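Local coordinates for carbohydrate-binding module family 14 protein (Pseudocercospora fuligena, PDB 4Z4A) that probably binds chitin through a CBM14 (peritrophin-A type) module, as a fungal avirulence effector of the Avr4 family, at residues Asp43-Ser48 and Leu79-Asn84. Sequence-based numbering, arbitrary orientation.
With EDO (1,2-ethanediol), chain K; EDO (1,2-ethanediol), chain R.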
loop_
_atom_site.group_PDB
_atom_site.type_symbol
_atom_site.label_atom_id
_atom_site.label_comp_id
_atom_site.label_asym_id
_atom_site.label_seq_id
_atom_site.Cartn_x
_atom_site.Cartn_y
_atom_site.Cartn_z
ATOM N N ASP B 43 6.086 5.181 -0.243
ATOM C CA ASP B 43 6.744 5.510 -1.482
ATOM C C ASP B 43 5.913 5.168 -2.706
ATOM O O ASP B 43 5.209 4.160 -2.691
ATOM C CB ASP B 43 8.068 4.760 -1.571
ATOM C CG ASP B 43 9.102 5.207 -0.568
ATOM O OD1 ASP B 43 9.118 6.407 -0.163
ATOM O OD2 ASP B 43 9.966 4.378 -0.269
ATOM N N CYS B 44 6.055 5.975 -3.770
ATOM C CA CYS B 44 5.539 5.623 -5.089
ATOM C C CYS B 44 4.002 5.555 -5.076
ATOM O O CYS B 44 3.377 4.814 -5.838
ATOM C CB CYS B 44 6.166 4.308 -5.555
ATOM S SG CYS B 44 7.973 4.382 -5.589
ATOM N N LEU B 45 3.420 6.401 -4.219
ATOM C CA LEU B 45 1.977 6.618 -4.194
ATOM C C LEU B 45 1.670 8.051 -4.566
ATOM O O LEU B 45 2.297 8.990 -4.043
ATOM C CB LEU B 45 1.408 6.302 -2.800
ATOM C CG LEU B 45 1.545 4.872 -2.281
ATOM C CD1 LEU B 45 1.074 4.733 -0.854
ATOM C CD2 LEU B 45 0.756 3.959 -3.178
ATOM N N TYR B 46 0.633 8.226 -5.390
ATOM C CA TYR B 46 0.325 9.528 -5.992
ATOM C C TYR B 46 -1.186 9.695 -6.092
ATOM O O TYR B 46 -1.904 8.722 -6.177
ATOM C CB TYR B 46 0.909 9.584 -7.416
ATOM C CG TYR B 46 2.365 9.164 -7.534
ATOM C CD1 TYR B 46 2.701 7.816 -7.736
ATOM C CD2 TYR B 46 3.408 10.070 -7.399
ATOM C CE1 TYR B 46 4.018 7.409 -7.832
ATOM C CE2 TYR B 46 4.713 9.660 -7.469
ATOM C CZ TYR B 46 5.015 8.321 -7.700
ATOM O OH TYR B 46 6.325 7.892 -7.753
ATOM N N PRO B 47 -1.664 10.939 -6.107
ATOM C CA PRO B 47 -3.042 11.210 -6.425
ATOM C C PRO B 47 -3.327 10.783 -7.866
ATOM O O PRO B 47 -2.399 10.746 -8.680
ATOM C CB PRO B 47 -3.179 12.722 -6.275
ATOM C CG PRO B 47 -1.831 13.256 -6.028
ATOM C CD PRO B 47 -0.869 12.149 -5.859
ATOM N N SER B 48 -4.565 10.434 -8.133
ATOM C CA SER B 48 -5.017 10.234 -9.499
ATOM C C SER B 48 -5.558 11.563 -10.026
ATOM O O SER B 48 -6.466 12.134 -9.421
ATOM C CB SER B 48 -6.111 9.196 -9.562
ATOM O OG SER B 48 -6.800 9.278 -10.790
ATOM N N LEU B 79 -14.607 6.765 0.668
ATOM C CA LEU B 79 -13.311 7.299 1.092
ATOM C C LEU B 79 -12.675 8.004 -0.085
ATOM O O LEU B 79 -12.931 7.660 -1.247
ATOM C CB LEU B 79 -12.424 6.167 1.608
ATOM C CG LEU B 79 -12.947 5.329 2.772
ATOM C CD1 LEU B 79 -11.875 4.341 3.243
ATOM C CD2 LEU B 79 -13.386 6.225 3.919
ATOM N N LEU B 80 -11.873 9.009 0.230
ATOM C CA LEU B 80 -11.225 9.845 -0.743
ATOM C C LEU B 80 -9.726 9.826 -0.440
ATOM O O LEU B 80 -9.310 9.655 0.695
ATOM C CB LEU B 80 -11.732 11.285 -0.657
ATOM C CG LEU B 80 -13.231 11.494 -0.938
ATOM C CD1 LEU B 80 -13.495 12.976 -0.880
ATOM C CD2 LEU B 80 -13.712 10.839 -2.236
ATOM N N TRP B 81 -8.930 10.097 -1.462
ATOM C CA TRP B 81 -7.475 10.189 -1.251
ATOM C C TRP B 81 -7.062 11.345 -0.371
ATOM O O TRP B 81 -7.561 12.477 -0.525
ATOM C CB TRP B 81 -6.785 10.337 -2.571
ATOM C CG TRP B 81 -5.278 10.187 -2.485
ATOM C CD1 TRP B 81 -4.357 11.129 -2.796
ATOM C CD2 TRP B 81 -4.542 9.015 -2.092
ATOM N NE1 TRP B 81 -3.084 10.634 -2.629
ATOM C CE2 TRP B 81 -3.174 9.319 -2.232
ATOM C CE3 TRP B 81 -4.913 7.709 -1.714
ATOM C CZ2 TRP B 81 -2.169 8.392 -1.930
ATOM C CZ3 TRP B 81 -3.922 6.800 -1.425
ATOM C CH2 TRP B 81 -2.564 7.144 -1.544
ATOM N N ASN B 82 -6.149 11.053 0.554
ATOM C CA ASN B 82 -5.570 12.051 1.453
ATOM C C ASN B 82 -4.067 11.944 1.199
ATOM O O ASN B 82 -3.403 11.062 1.748
ATOM C CB ASN B 82 -5.882 11.747 2.893
ATOM C CG ASN B 82 -5.152 12.618 3.906
ATOM O OD1 ASN B 82 -4.257 13.430 3.596
ATOM N ND2 ASN B 82 -5.439 12.377 5.160
ATOM N N ASP B 83 -3.584 12.822 0.328
ATOM C CA ASP B 83 -2.155 12.787 -0.028
ATOM C C ASP B 83 -1.185 13.159 1.071
ATOM O O ASP B 83 0.025 12.801 0.959
ATOM C CB ASP B 83 -1.920 13.674 -1.239
ATOM C CG ASP B 83 -0.705 13.234 -2.054
ATOM O OD1 ASP B 83 -0.602 12.071 -2.491
ATOM O OD2 ASP B 83 0.165 14.110 -2.236
ATOM N N ASN B 84 -1.635 13.841 2.108
ATOM C CA ASN B 84 -0.813 14.144 3.283
ATOM C C ASN B 84 -0.309 12.894 3.996
ATOM O O ASN B 84 0.828 12.848 4.459
ATOM C CB ASN B 84 -1.550 15.021 4.286
ATOM C CG ASN B 84 -1.931 16.363 3.703
ATOM O OD1 ASN B 84 -3.089 16.815 3.805
ATOM N ND2 ASN B 84 -1.017 16.951 3.015
HETATM C C1 EDO K . 9.342 9.260 -2.504
HETATM O O1 EDO K . 8.781 8.924 -1.245
HETATM C C2 EDO K . 8.990 8.166 -3.494
HETATM O O2 EDO K . 7.624 8.157 -3.839
HETATM C C1 EDO R . -1.206 16.990 -4.116
HETATM O O1 EDO R . -0.261 16.904 -3.044
HETATM C C2 EDO R . -2.541 16.420 -3.697
HETATM O O2 EDO R . -3.506 16.713 -4.712
#
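W81 reaches across to P47 and L45 with its indole, and no hydrogen bond joins 43-48 to 79-84, so van der Waals packing carries the contact. The axes of strands 45-48 and 80-82 come no closer than 8.1 Å and run at 135° to each other, a gap spanned by side chains. From CB, which points at the opposite strand, the W81 side chain runs with CG anti to the backbone N (chi1 -169°), extending the ring towards 45-48. Its CD1 lies 4.0 Å from P47 CB, and its NE1 passes 3.8 Å from P47 N. Further along, CZ2 packs 4.2 Å from L45 CB. Y46 O stands 3.9 Å above one indole face, displaced towards the rim. The polar N-H on the five-membered ring, NE1, bonds D83 OD1 at 2.9 Å and 163°. That oxygen lies nearly in the ring plane and receives the proton on its anti side, which ties the indole's rotation to the carboxylate. D83 OD1 also comes within 3.4 Å of P47 CD and forms a salt bridge with K86, whose NZ additionally bonds L45 O; the lysine thus bridges both segments. The other carboxylate oxygen, OD2, accepts a bond from O1 of a 1,2-ethanediol (chain R), probably a crystallisation additive. Within this chitin-binding module, strand 45-48 is an outer strand of the three-stranded antiparallel sheet, pairing with 54-60, whose Y55 stacks on W81. Strand 80-82 pairs antiparallel with 87-89, so the indole packs the small two-stranded sheet against the larger one, while helix 30-36 touches D43 and C44.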